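Local coordinates for Tol-Pal system protein TolB (Acinetobacter baumannii, PDB 7MX5), which probably acts as the periplasmic component of the Tol-Pal system, which takes part in outer membrane invagination during cell division and in maintaining outer membrane integrity, at residues Lys9-Ala14 against Gly379-Asn384; Asn237-Gln242 against Thr254-Ile259. All blocks are in the same frame, centred on the assembly; numbering follows the deposited sequence.

Contact 1 (Lys9-Ala14 against Gly379-Asn384)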
loop_
_atom_site.group_PDB
_atom_site.type_symbol
_atom_site.label_atom_id
_atom_site.label_comp_id
_atom_site.label_asym_id
_atom_site.label_seq_id
_atom_site.Cartn_x
_atom_site.Cartn_y
_atom_site.Cartn_z
ATOM N N LYS A 9 8.249 -7.718 -13.059
ATOM C CA LYS A 9 7.500 -7.938 -14.295
ATOM C C LYS A 9 7.055 -6.578 -14.825
ATOM O O LYS A 9 6.096 -5.991 -14.319
ATOM C CB LYS A 9 6.311 -8.865 -14.060
ATOM C CG LYS A 9 5.510 -9.184 -15.312
ATOM C CD LYS A 9 4.093 -9.614 -14.966
ATOM C CE LYS A 9 3.824 -11.049 -15.384
ATOM N NZ LYS A 9 2.404 -11.431 -15.147
ATOM N N ALA A 10 7.760 -6.078 -15.836
ATOM C CA ALA A 10 7.375 -4.826 -16.459
ATOM C C ALA A 10 6.101 -5.020 -17.280
ATOM O O ALA A 10 5.826 -6.124 -17.757
ATOM C CB ALA A 10 8.499 -4.308 -17.353
ATOM N N PRO A 11 5.299 -3.969 -17.447
ATOM C CA PRO A 11 4.133 -4.078 -18.333
ATOM C C PRO A 11 4.581 -4.401 -19.749
ATOM O O PRO A 11 5.498 -3.772 -20.283
ATOM C CB PRO A 11 3.475 -2.696 -18.236
ATOM C CG PRO A 11 4.549 -1.785 -17.749
ATOM C CD PRO A 11 5.448 -2.615 -16.886
ATOM N N ASP A 12 3.934 -5.407 -20.347
ATOM C CA ASP A 12 4.377 -5.937 -21.634
ATOM C C ASP A 12 4.537 -4.827 -22.665
ATOM O O ASP A 12 5.615 -4.640 -23.238
ATOM C CB ASP A 12 3.393 -6.999 -22.127
ATOM C CG ASP A 12 3.954 -7.827 -23.267
ATOM O OD1 ASP A 12 5.101 -7.566 -23.690
ATOM O OD2 ASP A 12 3.251 -8.742 -23.737
ATOM N N GLN A 13 3.468 -4.075 -22.911
ATOM C CA GLN A 13 3.563 -2.883 -23.739
ATOM C C GLN A 13 2.776 -1.759 -23.092
ATOM O O GLN A 13 1.640 -1.959 -22.651
ATOM C CB GLN A 13 3.058 -3.132 -25.161
ATOM C CG GLN A 13 3.619 -2.137 -26.165
ATOM C CD GLN A 13 4.989 -2.533 -26.673
ATOM O OE1 GLN A 13 5.954 -1.780 -26.542
ATOM N NE2 GLN A 13 5.080 -3.720 -27.262
ATOM N N ALA A 14 3.388 -0.584 -23.044
ATOM C CA ALA A 14 2.796 0.602 -22.448
ATOM C C ALA A 14 3.333 1.814 -23.188
ATOM O O ALA A 14 4.409 1.746 -23.794
ATOM C CB ALA A 14 3.119 0.694 -20.950
ATOM N N GLY A 379 -2.685 -7.338 -13.167
ATOM C CA GLY A 379 -1.845 -8.515 -13.215
ATOM C C GLY A 379 -0.667 -8.483 -14.166
ATOM O O GLY A 379 -0.167 -9.554 -14.526
ATOM N N ARG A 380 -0.198 -7.301 -14.574
ATOM C CA ARG A 380 0.919 -7.208 -15.504
ATOM C C ARG A 380 2.174 -6.598 -14.906
ATOM O O ARG A 380 3.240 -6.699 -15.521
ATOM C CB ARG A 380 0.540 -6.364 -16.726
ATOM C CG ARG A 380 -0.657 -6.856 -17.473
ATOM C CD ARG A 380 -1.693 -5.768 -17.459
ATOM N NE ARG A 380 -1.187 -4.513 -17.992
ATOM C CZ ARG A 380 -1.586 -3.976 -19.137
ATOM N NH1 ARG A 380 -2.495 -4.567 -19.895
ATOM N NH2 ARG A 380 -1.063 -2.818 -19.527
ATOM N N PHE A 381 2.074 -5.944 -13.756
ATOM C CA PHE A 381 3.205 -5.260 -13.149
ATOM C C PHE A 381 3.515 -5.909 -11.811
ATOM O O PHE A 381 2.635 -6.006 -10.949
ATOM C CB PHE A 381 2.920 -3.770 -12.968
ATOM C CG PHE A 381 4.081 -3.004 -12.420
ATOM C CD1 PHE A 381 5.132 -2.635 -13.242
ATOM C CD2 PHE A 381 4.136 -2.669 -11.078
ATOM C CE1 PHE A 381 6.208 -1.937 -12.740
ATOM C CE2 PHE A 381 5.210 -1.971 -10.570
ATOM C CZ PHE A 381 6.247 -1.609 -11.400
ATOM N N ARG A 382 4.754 -6.355 -11.642
ATOM C CA ARG A 382 5.235 -6.839 -10.359
ATOM C C ARG A 382 6.402 -5.985 -9.892
ATOM O O ARG A 382 7.294 -5.641 -10.675
ATOM C CB ARG A 382 5.652 -8.311 -10.414
ATOM C CG ARG A 382 5.166 -9.095 -9.205
ATOM C CD ARG A 382 5.666 -10.521 -9.194
ATOM N NE ARG A 382 4.896 -11.371 -10.093
ATOM C CZ ARG A 382 5.416 -12.042 -11.111
ATOM N NH1 ARG A 382 6.711 -11.998 -11.377
ATOM N NH2 ARG A 382 4.618 -12.777 -11.880
ATOM N N MET A 383 6.377 -5.647 -8.608
ATOM C CA MET A 383 7.381 -4.817 -7.963
ATOM C C MET A 383 7.788 -5.505 -6.673
ATOM O O MET A 383 6.925 -5.883 -5.874
ATOM C CB MET A 383 6.820 -3.418 -7.687
ATOM C CG MET A 383 7.776 -2.278 -7.950
ATOM S SD MET A 383 6.985 -0.679 -7.678
ATOM C CE MET A 383 7.179 -0.488 -5.910
ATOM N N ASN A 384 9.088 -5.687 -6.474
ATOM C CA ASN A 384 9.597 -6.431 -5.332
ATOM C C ASN A 384 10.310 -5.503 -4.361
ATOM O O ASN A 384 11.099 -4.644 -4.767
ATOM C CB ASN A 384 10.543 -7.547 -5.779
ATOM C CG ASN A 384 9.801 -8.757 -6.307
ATOM O OD1 ASN A 384 8.680 -9.041 -5.888
ATOM N ND2 ASN A 384 10.424 -9.480 -7.230
#
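Lys9 and Arg382 face each other as an antiparallel hydrogen-bonded pair, and their side chains leave the sheet on the same face, meeting CB to CB at 3.7 Å before crossing at a slant. The Arg382 chain bends at chi3 (-79°), which brings one face of its guanidinium over Lys9 CB, near the rim of the group. Lys9 takes the other course: with CG anti to the backbone N (chi1 -178°) and a bend at chi3 (-116°), its methylenes run past the carbonyl of Arg380, CD lying 3.1 Å from Arg380 O, and NZ makes a weak hydrogen bond to Gly379 O. Lys9 NZ and Arg382 NH2, both cationic, stay 4.2 Å apart. Between the backbones, Arg382 N is hydrogen-bonded to Lys9 O at 3.0 Å, and the return bond from Lys9 N to Arg382 O is weak. Strand 6-9 thereby becomes the edge strand of an antiparallel propeller sheet, hydrogen-bonded to strand 382-386. Pro11, buried like Phe381, lies beside it, with Pro11 CD at the ring edge, 3.7 Å from Phe381 CD1. Phe381 CA-H also points at Lys9 O, and the Phe381 side chain touches Arg38 and Met359.

Contact 2 (Asn237-Gln242 against Thr254-Ile259)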
loop_
_atom_site.group_PDB
_atom_site.type_symbol
_atom_site.label_atom_id
_atom_site.label_comp_id
_atom_site.label_asym_id
_atom_site.label_seq_id
_atom_site.Cartn_x
_atom_site.Cartn_y
_atom_site.Cartn_z
ATOM N N ASN A 237 -11.957 -19.537 21.207
ATOM C CA ASN A 237 -11.843 -19.237 19.789
ATOM C C ASN A 237 -11.902 -17.735 19.524
ATOM O O ASN A 237 -12.625 -17.002 20.208
ATOM C CB ASN A 237 -12.960 -19.935 19.009
ATOM C CG ASN A 237 -13.295 -21.302 19.577
ATOM O OD1 ASN A 237 -13.980 -21.413 20.593
ATOM N ND2 ASN A 237 -12.801 -22.349 18.928
ATOM N N PRO A 238 -11.155 -17.252 18.529
ATOM C CA PRO A 238 -11.115 -15.809 18.259
ATOM C C PRO A 238 -12.488 -15.269 17.894
ATOM O O PRO A 238 -13.315 -15.968 17.307
ATOM C CB PRO A 238 -10.140 -15.695 17.082
ATOM C CG PRO A 238 -9.336 -16.964 17.128
ATOM C CD PRO A 238 -10.304 -18.005 17.594
ATOM N N GLU A 239 -12.723 -14.008 18.257
ATOM C CA GLU A 239 -13.981 -13.326 17.987
ATOM C C GLU A 239 -13.693 -11.876 17.619
ATOM O O GLU A 239 -12.668 -11.310 18.006
ATOM C CB GLU A 239 -14.931 -13.381 19.193
ATOM C CG GLU A 239 -16.042 -14.411 19.083
ATOM C CD GLU A 239 -16.409 -15.020 20.419
ATOM O OE1 GLU A 239 -15.943 -14.505 21.455
ATOM O OE2 GLU A 239 -17.164 -16.013 20.436
ATOM N N ILE A 240 -14.617 -11.275 16.873
ATOM C CA ILE A 240 -14.483 -9.889 16.438
ATOM C C ILE A 240 -15.163 -8.978 17.451
ATOM O O ILE A 240 -16.305 -9.225 17.857
ATOM C CB ILE A 240 -15.076 -9.688 15.033
ATOM C CG1 ILE A 240 -14.199 -10.363 13.977
ATOM C CG2 ILE A 240 -15.231 -8.206 14.721
ATOM C CD1 ILE A 240 -14.917 -11.432 13.191
ATOM N N TYR A 241 -14.461 -7.924 17.855
ATOM C CA TYR A 241 -14.978 -6.921 18.772
ATOM C C TYR A 241 -14.879 -5.547 18.124
ATOM O O TYR A 241 -13.963 -5.279 17.341
ATOM C CB TYR A 241 -14.197 -6.923 20.090
ATOM C CG TYR A 241 -14.365 -8.174 20.918
ATOM C CD1 TYR A 241 -13.576 -9.293 20.687
ATOM C CD2 TYR A 241 -15.324 -8.244 21.918
ATOM C CE1 TYR A 241 -13.731 -10.442 21.439
ATOM C CE2 TYR A 241 -15.478 -9.387 22.679
ATOM C CZ TYR A 241 -14.686 -10.484 22.431
ATOM O OH TYR A 241 -14.848 -11.624 23.184
ATOM N N GLN A 242 -15.827 -4.675 18.453
ATOM C CA GLN A 242 -15.772 -3.278 18.047
ATOM C C GLN A 242 -15.567 -2.407 19.276
ATOM O O GLN A 242 -16.305 -2.528 20.260
ATOM C CB GLN A 242 -17.040 -2.843 17.310
ATOM C CG GLN A 242 -16.895 -1.471 16.660
ATOM C CD GLN A 242 -18.146 -1.006 15.946
ATOM O OE1 GLN A 242 -19.202 -1.630 16.045
ATOM N NE2 GLN A 242 -18.033 0.099 15.218
ATOM N N THR A 254 -19.231 -10.993 16.130
ATOM C CA THR A 254 -19.502 -12.226 15.396
ATOM C C THR A 254 -18.867 -13.590 15.648
ATOM O O THR A 254 -19.322 -14.364 16.491
ATOM C CB THR A 254 -19.368 -12.006 13.858
ATOM O OG1 THR A 254 -19.396 -10.609 13.529
ATOM C CG2 THR A 254 -20.492 -12.717 13.118
ATOM N N ASN A 255 -17.808 -13.865 14.896
ATOM C CA ASN A 255 -17.246 -15.208 14.839
ATOM C C ASN A 255 -16.586 -16.108 15.869
ATOM O O ASN A 255 -15.438 -15.937 16.228
ATOM C CB ASN A 255 -16.533 -15.398 13.531
ATOM C CG ASN A 255 -17.318 -16.255 12.618
ATOM O OD1 ASN A 255 -16.820 -17.219 12.078
ATOM N ND2 ASN A 255 -18.578 -15.950 12.498
ATOM N N ASP A 256 -17.338 -17.112 16.304
ATOM C CA ASP A 256 -16.737 -18.131 17.150
ATOM C C ASP A 256 -16.620 -19.411 16.323
ATOM O O ASP A 256 -17.288 -20.413 16.586
ATOM C CB ASP A 256 -17.614 -18.332 18.401
ATOM C CG ASP A 256 -16.947 -19.173 19.472
ATOM O OD1 ASP A 256 -16.126 -20.050 19.138
ATOM O OD2 ASP A 256 -17.265 -18.962 20.662
ATOM N N SER A 257 -15.766 -19.370 15.296
ATOM C CA SER A 257 -15.792 -20.373 14.237
ATOM C C SER A 257 -14.601 -21.325 14.233
ATOM O O SER A 257 -14.537 -22.198 13.361
ATOM C CB SER A 257 -15.890 -19.692 12.868
ATOM O OG SER A 257 -14.771 -18.858 12.626
ATOM N N GLY A 258 -13.659 -21.185 15.160
ATOM C CA GLY A 258 -12.575 -22.138 15.274
ATOM C C GLY A 258 -11.332 -21.832 14.466
ATOM O O GLY A 258 -10.391 -22.636 14.483
ATOM N N ILE A 259 -11.295 -20.709 13.748
ATOM C CA ILE A 259 -10.094 -20.252 13.063
ATOM C C ILE A 259 -9.842 -18.804 13.462
ATOM O O ILE A 259 -10.708 -18.127 14.015
ATOM C CB ILE A 259 -10.196 -20.378 11.527
ATOM C CG1 ILE A 259 -11.394 -19.586 11.001
ATOM C CG2 ILE A 259 -10.280 -21.841 11.111
ATOM C CD1 ILE A 259 -11.296 -19.239 9.530
#
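Asp256 and Glu239 lean across the gap between the two segments, and with Asn237 they account for much of the buried surface. Asp256 has CG anti to its own backbone N (chi1 -169°), which sends the carboxylate over to the 237-242 segment, where it stands between the other two residues. Its OD2 lies 3.0 Å from Glu239 OE2, and the carboxylate planes are nearly perpendicular (80°). The Glu239 chain bends at chi2, and its CG lies near Asn255 O, a carbonyl oxygen modelled too close to Pro238 O, so that contacts to it are uncertain. On the Asn237 side, Asp256 OD1 comes 2.9 Å from Asn237 OD1, an approach of two acceptors as modelled; the amide and carboxylate planes differ by 48°. Asn237 ND2 instead lies against the backbone of Gly258, 3.7 Å from its CA. With Glu239 OE2 and Asp256 OD2 so close, full charge on both acids would probably be disfavoured, though Asp256 is exposed and solvent could screen it.

The site lies where two neighbouring blades of the beta-propeller meet: strand 239-244 belongs to the four-stranded sheet that ends in 249-252, and the 254-259 loop leads from that outer strand to 263-265, the first strand of the next sheet. No hydrogen bond joins the two segments. Pro238 sets its ring against the carbonyl of Ile259, at the far end of the loop, with Pro238 CG 3.6 Å from Ile259 O. Near Thr254, Ile240 CD1 approaches Asn255 N at 4.1 Å, while the Ile240 side chain also packs on Phe272 and Phe274 of the following blade. The Asn255 amide turns away from this strand; as modelled, its OD1 is hydrogen-bonded to Ser276 OG, though the place of OD1 is less sure.

In the fold
From the N terminus, the chain first lays strand 6-9 along the edge of a sheet whose other strands come from residues 352-386, and contact 1 is completed only when residues 379-384 arrive, some 365 residues later. That long loop takes in the rest of the amino-terminal domain and most of the propeller. Contact 2 is nested inside it and is far more local: its segments are 12 residues apart and linked through strand 249-252. Contact 1 joins the start of the amino-terminal domain to a late propeller sheet, whereas contact 2 lies at the passage between two consecutive sheets. Their nearest atoms are about 27 Å apart, without touching.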